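Local atomic coordinates of 5-formaminoimidazole-4-carboxamide-1-(beta)-D-ribofuranosyl 5'-monophosphate synthetase (Methanocaldococcus jannaschii, PDB entry 2R7L), a protein that catalyses the ATP- and formate-dependent formylation of AICAR to FAICAR, a folate-free step of purine biosynthesis, working as a homohexamer. Residues M225-E230 / G257-V262; H210-P215 / L337-R342; T152-F157 / E199-G204. All coordinates share one frame; numbering follows the deposited sequence.

Interaction 1 (M225-E230 / G257-V262); sequences MDKRYE and GNIPVV. With ATP (adenosine-5'-triphosphate), chain E; AMZ (aminoimidazole 4-carboxamide ribonucleotide), chain F.
Arg228 and Asn258 lie alongside each other, pointing the same way, on one face of an antiparallel ladder in the ATP-grasp fold. Their guanidinium and amide planes stand 79° apart. The amide reads the AICAR carboxamide with both of its ends: ND2 of Asn258 donates to O5 of the ligand (2.8 Å), while OD1 of Asn258 accepts from ligand N2 (3.0 Å). That same N2 sits over one face of the Arg228 guanidinium. A bend at chi2 (-58°) brings NH1 of Arg228 to OD2 of Asp226, a 3.2 Å salt bridge in the guanidinium plane, while the other carboxylate oxygen, OD1, is bonded to His210 NE2. The other edge of the guanidinium makes weak bonds to ATP O2G; NH2 also pairs with Asp316.

On the other face Lys227 runs beside Ile259, CE to CD1 3.6 Å, and the same CD1 rests over the Tyr229 ring in a CH-pi contact. Gly257 and Asn258 also pair with a strand of a second subunit, carrying the sheet across the interface. Between the strands, Lys227 N donates to Ile259 O at 2.8 Å, and Ile259 N returns a bond to Lys227 O at 3.0 Å.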
loop_
_atom_site.group_PDB
_atom_site.type_symbol
_atom_site.label_atom_id
_atom_site.label_comp_id
_atom_site.label_asym_id
_atom_site.label_seq_id
_atom_site.Cartn_x
_atom_site.Cartn_y
_atom_site.Cartn_z
ATOM N N MET A 225 10.901 -16.447 -12.743
ATOM C CA MET A 225 11.804 -16.990 -13.758
ATOM C C MET A 225 12.809 -15.935 -14.166
ATOM O O MET A 225 12.481 -14.741 -14.220
ATOM C CB MET A 225 11.025 -17.390 -15.022
ATOM C CG MET A 225 9.887 -18.366 -14.816
ATOM S SD MET A 225 9.113 -18.725 -16.410
ATOM C CE MET A 225 7.805 -19.848 -15.916
ATOM N N ASP A 226 14.017 -16.383 -14.489
ATOM C CA ASP A 226 15.043 -15.516 -15.060
ATOM C C ASP A 226 15.755 -16.236 -16.202
ATOM O O ASP A 226 15.661 -17.460 -16.346
ATOM C CB ASP A 226 16.077 -15.110 -13.998
ATOM C CG ASP A 226 16.968 -16.279 -13.567
ATOM O OD1 ASP A 226 16.461 -17.168 -12.850
ATOM O OD2 ASP A 226 18.176 -16.304 -13.927
ATOM N N LYS A 227 16.458 -15.466 -17.020
ATOM C CA LYS A 227 17.412 -16.042 -17.952
ATOM C C LYS A 227 18.798 -15.575 -17.539
ATOM O O LYS A 227 18.965 -14.448 -17.069
ATOM C CB LYS A 227 17.078 -15.679 -19.403
ATOM C CG LYS A 227 17.364 -14.254 -19.801
ATOM C CD LYS A 227 17.361 -14.113 -21.312
ATOM C CE LYS A 227 17.961 -12.794 -21.732
ATOM N NZ LYS A 227 18.330 -12.775 -23.165
ATOM N N ARG A 228 19.784 -16.453 -17.686
ATOM C CA ARG A 228 21.137 -16.163 -17.234
ATOM C C ARG A 228 21.787 -15.103 -18.101
ATOM O O ARG A 228 21.475 -14.982 -19.287
ATOM C CB ARG A 228 22.003 -17.421 -17.272
ATOM C CG ARG A 228 21.464 -18.590 -16.482
ATOM C CD ARG A 228 21.275 -18.211 -15.030
ATOM N NE ARG A 228 21.474 -19.353 -14.149
ATOM C CZ ARG A 228 20.839 -19.530 -12.996
ATOM N NH1 ARG A 228 19.949 -18.640 -12.579
ATOM N NH2 ARG A 228 21.093 -20.606 -12.261
ATOM N N TYR A 229 22.702 -14.353 -17.493
ATOM C CA TYR A 229 23.501 -13.349 -18.180
ATOM C C TYR A 229 24.934 -13.748 -17.873
ATOM O O TYR A 229 25.434 -13.519 -16.765
ATOM C CB TYR A 229 23.184 -11.958 -17.629
ATOM C CG TYR A 229 23.536 -10.808 -18.532
ATOM C CD1 TYR A 229 23.423 -10.924 -19.905
ATOM C CD2 TYR A 229 23.940 -9.589 -18.010
ATOM C CE1 TYR A 229 23.726 -9.883 -20.733
ATOM C CE2 TYR A 229 24.239 -8.524 -18.841
ATOM C CZ TYR A 229 24.131 -8.687 -20.202
ATOM O OH TYR A 229 24.430 -7.657 -21.056
ATOM N N GLU A 230 25.582 -14.370 -18.855
ATOM C CA GLU A 230 26.864 -15.039 -18.652
ATOM C C GLU A 230 28.004 -14.403 -19.460
ATOM O O GLU A 230 27.795 -13.916 -20.564
ATOM C CB GLU A 230 26.713 -16.533 -18.965
ATOM C CG GLU A 230 25.833 -17.257 -17.947
ATOM C CD GLU A 230 25.270 -18.571 -18.443
ATOM O OE1 GLU A 230 25.190 -18.773 -19.677
ATOM O OE2 GLU A 230 24.891 -19.402 -17.586
ATOM N N GLY A 257 24.952 -12.415 -13.844
ATOM C CA GLY A 257 23.715 -11.699 -13.568
ATOM C C GLY A 257 22.510 -12.361 -14.185
ATOM O O GLY A 257 22.624 -13.424 -14.798
ATOM N N ASN A 258 21.350 -11.730 -14.021
ATOM C CA ASN A 258 20.094 -12.320 -14.446
ATOM C C ASN A 258 19.159 -11.279 -15.043
ATOM O O ASN A 258 19.186 -10.111 -14.679
ATOM C CB ASN A 258 19.400 -13.038 -13.276
ATOM C CG ASN A 258 20.353 -13.914 -12.470
ATOM O OD1 ASN A 258 20.357 -15.140 -12.605
ATOM N ND2 ASN A 258 21.161 -13.286 -11.627
ATOM N N ILE A 259 18.322 -11.734 -15.961
ATOM C CA ILE A 259 17.387 -10.882 -16.663
ATOM C C ILE A 259 16.014 -11.513 -16.444
ATOM O O ILE A 259 15.893 -12.732 -16.488
ATOM C CB ILE A 259 17.760 -10.850 -18.151
ATOM C CG1 ILE A 259 19.151 -10.211 -18.330
ATOM C CG2 ILE A 259 16.717 -10.136 -18.987
ATOM C CD1 ILE A 259 19.738 -10.392 -19.723
ATOM N N PRO A 260 14.994 -10.695 -16.145
ATOM C CA PRO A 260 13.637 -11.217 -15.975
ATOM C C PRO A 260 13.033 -11.683 -17.291
ATOM O O PRO A 260 13.314 -11.113 -18.339
ATOM C CB PRO A 260 12.852 -10.018 -15.432
ATOM C CG PRO A 260 13.656 -8.810 -15.806
ATOM C CD PRO A 260 15.081 -9.241 -15.898
ATOM N N VAL A 261 12.196 -12.714 -17.220
ATOM C CA VAL A 261 11.519 -13.247 -18.384
ATOM C C VAL A 261 10.229 -13.897 -17.904
ATOM O O VAL A 261 10.127 -14.299 -16.749
ATOM C CB VAL A 261 12.410 -14.303 -19.114
ATOM C CG1 VAL A 261 12.572 -15.571 -18.261
ATOM C CG2 VAL A 261 11.831 -14.648 -20.478
ATOM N N VAL A 262 9.232 -13.961 -18.779
ATOM C CA VAL A 262 8.025 -14.711 -18.502
ATOM C C VAL A 262 7.863 -15.694 -19.639
ATOM O O VAL A 262 8.349 -15.458 -20.735
ATOM C CB VAL A 262 6.746 -13.809 -18.407
ATOM C CG1 VAL A 262 6.803 -12.888 -17.186
ATOM C CG2 VAL A 262 6.539 -13.011 -19.685
HETATM P PG ATP E . 25.407 -21.696 -12.787
HETATM O O1G ATP E . 25.286 -21.928 -11.298
HETATM O O2G ATP E . 24.080 -21.596 -13.513
HETATM O O3G ATP E . 26.391 -20.609 -13.151
HETATM P PB ATP E . 25.318 -24.467 -13.453
HETATM O O1B ATP E . 23.990 -24.362 -12.744
HETATM O O2B ATP E . 26.270 -25.567 -13.040
HETATM O O3B ATP E . 26.103 -23.056 -13.340
HETATM P PA ATP E . 25.951 -25.257 -16.147
HETATM O O1A ATP E . 25.484 -26.660 -16.434
HETATM O O2A ATP E . 27.383 -24.948 -15.800
HETATM O O3A ATP E . 24.970 -24.619 -15.024
HETATM O "O5'" ATP E . 25.564 -24.374 -17.426
HETATM C "C5'" ATP E . 26.194 -23.119 -17.624
HETATM C "C4'" ATP E . 25.622 -22.510 -18.894
HETATM O "O4'" ATP E . 26.003 -23.286 -20.035
HETATM C "C3'" ATP E . 24.104 -22.496 -18.906
HETATM O "O3'" ATP E . 23.572 -21.332 -18.265
HETATM C "C2'" ATP E . 23.782 -22.536 -20.387
HETATM O "O2'" ATP E . 23.804 -21.219 -20.937
HETATM C "C1'" ATP E . 24.935 -23.333 -20.986
HETATM N N9 ATP E . 24.494 -24.734 -21.113
HETATM C C8 ATP E . 24.585 -25.661 -20.140
HETATM N N7 ATP E . 24.084 -26.849 -20.556
HETATM C C5 ATP E . 23.675 -26.694 -21.830
HETATM C C6 ATP E . 23.064 -27.560 -22.861
HETATM N N6 ATP E . 22.777 -28.861 -22.609
HETATM N N1 ATP E . 22.787 -26.999 -24.054
HETATM C C2 ATP E . 23.061 -25.701 -24.316
HETATM N N3 ATP E . 23.624 -24.864 -23.429
HETATM C C4 ATP E . 23.936 -25.291 -22.187
HETATM O O5 AMZ F . 22.904 -14.952 -10.186
HETATM C C6 AMZ F . 22.984 -16.176 -10.315
HETATM N N2 AMZ F . 22.250 -16.892 -11.162
HETATM C C3A AMZ F . 23.978 -16.977 -9.490
HETATM C C7A AMZ F . 24.263 -18.326 -9.609
HETATM N N3 AMZ F . 23.724 -19.199 -10.462
HETATM N N1 AMZ F . 24.744 -16.476 -8.530
HETATM C C5 AMZ F . 25.486 -17.486 -8.053
HETATM N N AMZ F . 25.191 -18.611 -8.713
HETATM C C1 AMZ F . 25.786 -19.948 -8.473
HETATM C C2 AMZ F . 27.064 -20.182 -9.279
HETATM C C3 AMZ F . 28.171 -19.945 -8.268
HETATM O O2 AMZ F . 29.247 -20.844 -8.528
HETATM O O1 AMZ F . 27.069 -21.552 -9.698
HETATM O O AMZ F . 26.150 -19.932 -7.082
HETATM C C AMZ F . 27.513 -20.349 -6.952
HETATM C C4 AMZ F . 28.098 -19.577 -5.753
HETATM O O3 AMZ F . 27.974 -18.174 -5.966
HETATM P P AMZ F . 29.181 -17.218 -5.606
HETATM O OP1 AMZ F . 29.510 -17.148 -4.159
HETATM O O4 AMZ F . 30.457 -17.725 -6.443
HETATM O OP2 AMZ F . 28.816 -15.750 -6.188
#

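Interaction 2 (H210-P215 / L337-R342); sequences HYFYSP and LSMGQR
Ser214 OG is gripped by the carboxylate of Glu346 and the backbone N of Lys217, and its CB touches Arg342 NH2 at 3.6 Å. Here the start of helix 339-353 packs on strand 205-214 of the five-stranded antiparallel sheet, and the Phe212 ring is the middle of the contact. Arg342 lies across one face of that ring. Its CG stands over the ring centre in a CH-pi contact, 3.8 Å from CG to the Phe212 centroid and 13° off the normal. A turn at chi2 (63°) then carries the chain on over the same ring, where CZ of Arg342 meets CE2 of Phe212 at 3.5 Å. The guanidinium is inclined 33° to the ring, and CE2 sits over the centre of its face.

Met339 comes from another direction. Its SD lies at the ring edge, 4.0 Å from CD1 of Phe212, a Met-aromatic contact; the bent chain ends with CE of Met339 against Tyr211 O (3.4 Å) and His210 CB. Ser338 caps this helix, its OG accepting from Gln341 N.

With NE of Arg342 paired to Glu221 and NH1 to Glu346, the two carboxylates probably balance the buried charge and help hold the guanidinium against the Phe212 ring.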
loop_
_atom_site.group_PDB
_atom_site.type_symbol
_atom_site.label_atom_id
_atom_site.label_comp_id
_atom_site.label_asym_id
_atom_site.label_seq_id
_atom_site.Cartn_x
_atom_site.Cartn_y
_atom_site.Cartn_z
ATOM N N HIS A 210 11.786 -20.810 -10.901
ATOM C CA HIS A 210 11.913 -20.877 -9.452
ATOM C C HIS A 210 10.598 -21.310 -8.804
ATOM O O HIS A 210 9.583 -20.605 -8.871
ATOM C CB HIS A 210 12.431 -19.549 -8.899
ATOM C CG HIS A 210 13.633 -19.029 -9.631
ATOM N ND1 HIS A 210 14.923 -19.367 -9.283
ATOM C CD2 HIS A 210 13.737 -18.209 -10.705
ATOM C CE1 HIS A 210 15.770 -18.774 -10.106
ATOM N NE2 HIS A 210 15.076 -18.062 -10.974
ATOM N N TYR A 211 10.615 -22.495 -8.204
ATOM C CA TYR A 211 9.428 -23.042 -7.555
ATOM C C TYR A 211 9.562 -22.941 -6.035
ATOM O O TYR A 211 10.653 -22.726 -5.506
ATOM C CB TYR A 211 9.228 -24.522 -7.905
ATOM C CG TYR A 211 9.134 -24.891 -9.372
ATOM C CD1 TYR A 211 7.908 -25.180 -9.951
ATOM C CD2 TYR A 211 10.279 -25.004 -10.163
ATOM C CE1 TYR A 211 7.813 -25.548 -11.282
ATOM C CE2 TYR A 211 10.195 -25.363 -11.500
ATOM C CZ TYR A 211 8.958 -25.641 -12.046
ATOM O OH TYR A 211 8.853 -25.996 -13.360
ATOM N N PHE A 212 8.447 -23.134 -5.339
ATOM C CA PHE A 212 8.457 -23.280 -3.890
ATOM C C PHE A 212 7.511 -24.414 -3.532
ATOM O O PHE A 212 6.328 -24.364 -3.877
ATOM C CB PHE A 212 8.000 -21.988 -3.197
ATOM C CG PHE A 212 8.167 -22.009 -1.696
ATOM C CD1 PHE A 212 9.334 -21.564 -1.116
ATOM C CD2 PHE A 212 7.162 -22.502 -0.872
ATOM C CE1 PHE A 212 9.498 -21.581 0.266
ATOM C CE2 PHE A 212 7.326 -22.529 0.507
ATOM C CZ PHE A 212 8.501 -22.070 1.073
ATOM N N TYR A 213 8.036 -25.454 -2.883
ATOM C CA TYR A 213 7.169 -26.492 -2.328
ATOM C C TYR A 213 6.861 -26.171 -0.872
ATOM O O TYR A 213 7.761 -26.080 -0.036
ATOM C CB TYR A 213 7.776 -27.902 -2.411
ATOM C CG TYR A 213 6.876 -28.929 -1.737
ATOM C CD1 TYR A 213 5.687 -29.327 -2.327
ATOM C CD2 TYR A 213 7.194 -29.458 -0.492
ATOM C CE1 TYR A 213 4.846 -30.250 -1.702
ATOM C CE2 TYR A 213 6.361 -30.373 0.133
ATOM C CZ TYR A 213 5.195 -30.763 -0.476
ATOM O OH TYR A 213 4.369 -31.679 0.153
ATOM N N SER A 214 5.581 -25.993 -0.585
ATOM C CA SER A 214 5.141 -25.746 0.770
ATOM C C SER A 214 4.705 -27.057 1.402
ATOM O O SER A 214 3.684 -27.613 1.009
ATOM C CB SER A 214 3.963 -24.777 0.765
ATOM O OG SER A 214 3.373 -24.738 2.050
ATOM N N PRO A 215 5.472 -27.545 2.386
ATOM C CA PRO A 215 5.140 -28.765 3.120
ATOM C C PRO A 215 3.876 -28.568 3.954
ATOM O O PRO A 215 3.131 -29.524 4.184
ATOM C CB PRO A 215 6.349 -28.978 4.046
ATOM C CG PRO A 215 7.381 -28.003 3.625
ATOM C CD PRO A 215 6.712 -26.917 2.864
ATOM N N LEU A 337 6.154 -9.883 -3.826
ATOM C CA LEU A 337 6.677 -11.030 -3.089
ATOM C C LEU A 337 7.949 -11.604 -3.717
ATOM O O LEU A 337 7.920 -12.046 -4.864
ATOM C CB LEU A 337 5.601 -12.127 -3.038
ATOM C CG LEU A 337 5.967 -13.452 -2.366
ATOM C CD1 LEU A 337 6.089 -13.292 -0.856
ATOM C CD2 LEU A 337 4.934 -14.514 -2.697
ATOM N N SER A 338 9.053 -11.598 -2.964
ATOM C CA SER A 338 10.287 -12.274 -3.376
ATOM C C SER A 338 10.347 -13.697 -2.839
ATOM O O SER A 338 9.569 -14.076 -1.968
ATOM C CB SER A 338 11.518 -11.518 -2.871
ATOM O OG SER A 338 11.599 -11.602 -1.454
ATOM N N MET A 339 11.285 -14.486 -3.359
ATOM C CA MET A 339 11.505 -15.830 -2.846
ATOM C C MET A 339 11.934 -15.784 -1.378
ATOM O O MET A 339 11.464 -16.573 -0.558
ATOM C CB MET A 339 12.560 -16.563 -3.677
ATOM C CG MET A 339 12.788 -17.994 -3.227
ATOM S SD MET A 339 11.339 -19.039 -3.426
ATOM C CE MET A 339 11.386 -19.442 -5.172
ATOM N N GLY A 340 12.834 -14.863 -1.054
ATOM C CA GLY A 340 13.251 -14.667 0.338
ATOM C C GLY A 340 12.094 -14.450 1.317
ATOM O O GLY A 340 12.112 -14.976 2.440
ATOM N N GLN A 341 11.089 -13.674 0.904
ATOM C CA GLN A 341 9.925 -13.420 1.752
ATOM C C GLN A 341 8.999 -14.624 1.840
ATOM O O GLN A 341 8.356 -14.844 2.870
ATOM C CB GLN A 341 9.119 -12.197 1.284
ATOM C CG GLN A 341 8.007 -11.844 2.280
ATOM C CD GLN A 341 7.227 -10.601 1.927
ATOM O OE1 GLN A 341 7.439 -9.986 0.880
ATOM N NE2 GLN A 341 6.301 -10.222 2.812
ATOM N N ARG A 342 8.916 -15.381 0.749
ATOM C CA ARG A 342 8.150 -16.627 0.710
ATOM C C ARG A 342 8.739 -17.690 1.641
ATOM O O ARG A 342 8.006 -18.455 2.267
ATOM C CB ARG A 342 8.078 -17.175 -0.715
ATOM C CG ARG A 342 7.244 -18.446 -0.843
ATOM C CD ARG A 342 5.806 -18.184 -0.476
ATOM N NE ARG A 342 5.003 -19.399 -0.325
ATOM C CZ ARG A 342 4.895 -20.088 0.809
ATOM N NH1 ARG A 342 5.560 -19.699 1.898
ATOM N NH2 ARG A 342 4.131 -21.178 0.852
#

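Interaction 3 (T152-F157 / E199-G204); sequences TVIVKF and EEYVVG. With ATP (adenosine-5'-triphosphate), chain E.
Three acceptors surround Lys156 NZ: OE2 of Glu199 in a 2.8 Å salt bridge, N7 of the ATP adenine at 2.8 Å and the alpha-phosphate oxygen O1A at 2.9 Å. This is the adenine end of the ATP-grasp nucleotide site, set on the antiparallel pairing of strands 153-156 and 197-200. The ammonium meets OE2 from above the carboxylate plane, 55° out of it. That same OE2 accepts from adenine N6, so one oxygen ties lysine and base together. Glu199 takes the crowded position at its first torsion (chi1 59°) and then runs straight out beside Ile154 to reach them. Replacing Glu199 by an alanine would probably leave the lysine charge without its carboxylate mate and strip N6 of one acceptor.

The backbone completes the recognition of the base, with N6 also donating to Glu200 O and Val202 N donating to adenine N1 (2.9 Å). Ile154 and Glu199 form a hydrogen-bonded pair, each amide donating to the other's carbonyl, and beyond it Tyr201 N donates to Thr152 O.

Farther out the contact is mostly van der Waals packing. The Tyr201 ring carries adenine C2 over its centre, 3.6 Å above the plane, and its CD1 touches Ile154 CB. Ile239 of a third subunit also packs on this tyrosine. Thr152 lies alongside it, and from the Ile154 side the methyl CD1 presses on adenine N9 at 3.7 Å.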
loop_
_atom_site.group_PDB
_atom_site.type_symbol
_atom_site.label_atom_id
_atom_site.label_comp_id
_atom_site.label_asym_id
_atom_site.label_seq_id
_atom_site.Cartn_x
_atom_site.Cartn_y
_atom_site.Cartn_z
ATOM N N THR A 152 25.820 -31.485 -32.331
ATOM C CA THR A 152 26.473 -30.437 -31.572
ATOM C C THR A 152 26.357 -30.770 -30.088
ATOM O O THR A 152 25.299 -31.186 -29.608
ATOM C CB THR A 152 25.885 -29.048 -31.888
ATOM O OG1 THR A 152 25.917 -28.839 -33.304
ATOM C CG2 THR A 152 26.696 -27.947 -31.217
ATOM N N VAL A 153 27.461 -30.626 -29.369
ATOM C CA VAL A 153 27.469 -30.944 -27.957
ATOM C C VAL A 153 28.120 -29.821 -27.176
ATOM O O VAL A 153 28.884 -29.027 -27.734
ATOM C CB VAL A 153 28.218 -32.273 -27.658
ATOM C CG1 VAL A 153 27.479 -33.459 -28.255
ATOM C CG2 VAL A 153 29.647 -32.215 -28.163
ATOM N N ILE A 154 27.804 -29.750 -25.886
ATOM C CA ILE A 154 28.535 -28.875 -24.984
ATOM C C ILE A 154 29.330 -29.761 -24.035
ATOM O O ILE A 154 28.862 -30.827 -23.625
ATOM C CB ILE A 154 27.594 -27.904 -24.209
ATOM C CG1 ILE A 154 28.401 -26.934 -23.338
ATOM C CG2 ILE A 154 26.589 -28.677 -23.384
ATOM C CD1 ILE A 154 27.601 -25.728 -22.847
ATOM N N VAL A 155 30.542 -29.337 -23.708
ATOM C CA VAL A 155 31.404 -30.146 -22.860
ATOM C C VAL A 155 31.754 -29.402 -21.580
ATOM O O VAL A 155 32.326 -28.311 -21.622
ATOM C CB VAL A 155 32.696 -30.587 -23.594
ATOM C CG1 VAL A 155 33.434 -31.620 -22.767
ATOM C CG2 VAL A 155 32.358 -31.158 -24.968
ATOM N N LYS A 156 31.410 -30.016 -20.450
ATOM C CA LYS A 156 31.560 -29.400 -19.136
ATOM C C LYS A 156 32.618 -30.108 -18.286
ATOM O O LYS A 156 32.880 -31.298 -18.467
ATOM C CB LYS A 156 30.214 -29.413 -18.406
ATOM C CG LYS A 156 29.090 -28.744 -19.174
ATOM C CD LYS A 156 27.750 -28.964 -18.495
ATOM C CE LYS A 156 26.665 -28.127 -19.156
ATOM N NZ LYS A 156 25.290 -28.475 -18.683
ATOM N N PHE A 157 33.218 -29.365 -17.357
ATOM C CA PHE A 157 34.245 -29.907 -16.470
ATOM C C PHE A 157 34.017 -29.471 -15.023
ATOM O O PHE A 157 33.552 -30.252 -14.189
ATOM C CB PHE A 157 35.636 -29.470 -16.937
ATOM C CG PHE A 157 35.892 -29.722 -18.397
ATOM C CD1 PHE A 157 35.567 -28.767 -19.347
ATOM C CD2 PHE A 157 36.455 -30.913 -18.819
ATOM C CE1 PHE A 157 35.797 -28.997 -20.694
ATOM C CE2 PHE A 157 36.690 -31.149 -20.164
ATOM C CZ PHE A 157 36.359 -30.189 -21.102
ATOM N N GLU A 199 27.363 -33.490 -23.340
ATOM C CA GLU A 199 25.925 -33.633 -23.555
ATOM C C GLU A 199 25.424 -32.840 -24.748
ATOM O O GLU A 199 26.056 -31.886 -25.203
ATOM C CB GLU A 199 25.126 -33.247 -22.296
ATOM C CG GLU A 199 25.359 -31.815 -21.813
ATOM C CD GLU A 199 24.446 -31.421 -20.655
ATOM O OE1 GLU A 199 24.056 -32.306 -19.863
ATOM O OE2 GLU A 199 24.118 -30.220 -20.536
ATOM N N GLU A 200 24.266 -33.250 -25.239
ATOM C CA GLU A 200 23.596 -32.567 -26.323
ATOM C C GLU A 200 23.517 -31.060 -26.080
ATOM O O GLU A 200 23.059 -30.614 -25.030
ATOM C CB GLU A 200 22.190 -33.141 -26.468
ATOM C CG GLU A 200 21.298 -32.376 -27.414
ATOM C CD GLU A 200 19.889 -32.909 -27.415
ATOM O OE1 GLU A 200 19.552 -33.712 -26.514
ATOM O OE2 GLU A 200 19.120 -32.532 -28.323
ATOM N N TYR A 201 23.979 -30.274 -27.044
ATOM C CA TYR A 201 23.772 -28.838 -26.987
ATOM C C TYR A 201 22.310 -28.594 -27.345
ATOM O O TYR A 201 21.891 -28.873 -28.472
ATOM C CB TYR A 201 24.698 -28.104 -27.963
ATOM C CG TYR A 201 24.718 -26.610 -27.737
ATOM C CD1 TYR A 201 25.747 -26.014 -27.019
ATOM C CD2 TYR A 201 23.693 -25.797 -28.217
ATOM C CE1 TYR A 201 25.770 -24.647 -26.796
ATOM C CE2 TYR A 201 23.704 -24.422 -28.002
ATOM C CZ TYR A 201 24.744 -23.858 -27.285
ATOM O OH TYR A 201 24.771 -22.501 -27.060
ATOM N N VAL A 202 21.521 -28.116 -26.380
ATOM C CA VAL A 202 20.115 -27.822 -26.650
ATOM C C VAL A 202 19.992 -26.393 -27.151
ATOM O O VAL A 202 20.508 -25.466 -26.533
ATOM C CB VAL A 202 19.221 -28.028 -25.407
ATOM C CG1 VAL A 202 17.792 -27.570 -25.697
ATOM C CG2 VAL A 202 19.240 -29.505 -24.968
ATOM N N VAL A 203 19.327 -26.216 -28.285
ATOM C CA VAL A 203 19.223 -24.890 -28.876
ATOM C C VAL A 203 17.851 -24.285 -28.598
ATOM O O VAL A 203 16.861 -24.623 -29.239
ATOM C CB VAL A 203 19.523 -24.911 -30.390
ATOM C CG1 VAL A 203 19.597 -23.493 -30.934
ATOM C CG2 VAL A 203 20.828 -25.658 -30.661
ATOM N N GLY A 204 17.797 -23.391 -27.622
ATOM C CA GLY A 204 16.530 -22.777 -27.270
ATOM C C GLY A 204 16.639 -21.581 -26.350
ATOM O O GLY A 204 17.706 -20.976 -26.199
HETATM P PG ATP E . 25.407 -21.696 -12.787
HETATM O O1G ATP E . 25.286 -21.928 -11.298
HETATM O O2G ATP E . 24.080 -21.596 -13.513
HETATM O O3G ATP E . 26.391 -20.609 -13.151
HETATM P PB ATP E . 25.318 -24.467 -13.453
HETATM O O1B ATP E . 23.990 -24.362 -12.744
HETATM O O2B ATP E . 26.270 -25.567 -13.040
HETATM O O3B ATP E . 26.103 -23.056 -13.340
HETATM P PA ATP E . 25.951 -25.257 -16.147
HETATM O O1A ATP E . 25.484 -26.660 -16.434
HETATM O O2A ATP E . 27.383 -24.948 -15.800
HETATM O O3A ATP E . 24.970 -24.619 -15.024
HETATM O "O5'" ATP E . 25.564 -24.374 -17.426
HETATM C "C5'" ATP E . 26.194 -23.119 -17.624
HETATM C "C4'" ATP E . 25.622 -22.510 -18.894
HETATM O "O4'" ATP E . 26.003 -23.286 -20.035
HETATM C "C3'" ATP E . 24.104 -22.496 -18.906
HETATM O "O3'" ATP E . 23.572 -21.332 -18.265
HETATM C "C2'" ATP E . 23.782 -22.536 -20.387
HETATM O "O2'" ATP E . 23.804 -21.219 -20.937
HETATM C "C1'" ATP E . 24.935 -23.333 -20.986
HETATM N N9 ATP E . 24.494 -24.734 -21.113
HETATM C C8 ATP E . 24.585 -25.661 -20.140
HETATM N N7 ATP E . 24.084 -26.849 -20.556
HETATM C C5 ATP E . 23.675 -26.694 -21.830
HETATM C C6 ATP E . 23.064 -27.560 -22.861
HETATM N N6 ATP E . 22.777 -28.861 -22.609
HETATM N N1 ATP E . 22.787 -26.999 -24.054
HETATM C C2 ATP E . 23.061 -25.701 -24.316
HETATM N N3 ATP E . 23.624 -24.864 -23.429
HETATM C C4 ATP E . 23.936 -25.291 -22.187
#

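Along the chain, interaction 3 closes first; strand 205-214 follows directly and opens interaction 2, which is completed only by helix 339-353, after both strands of interaction 1 have passed. Interactions 1 and 2 share the five-stranded antiparallel sheet, on neighbouring strands 219-230 and 205-214. Their centres are 18 Å apart, and they touch where His210 NE2 meets Asp226 OD1, a probable hydrogen bond. Interaction 3 belongs to the separate four-stranded sheet, its centre 19 Å from interaction 1 and 30 Å from interaction 2. ATP spans the gap between interactions 3 and 1, adenine at one and ribose and gamma-phosphate at the other, facing AICAR; interaction 2 backs the sheet with a helix.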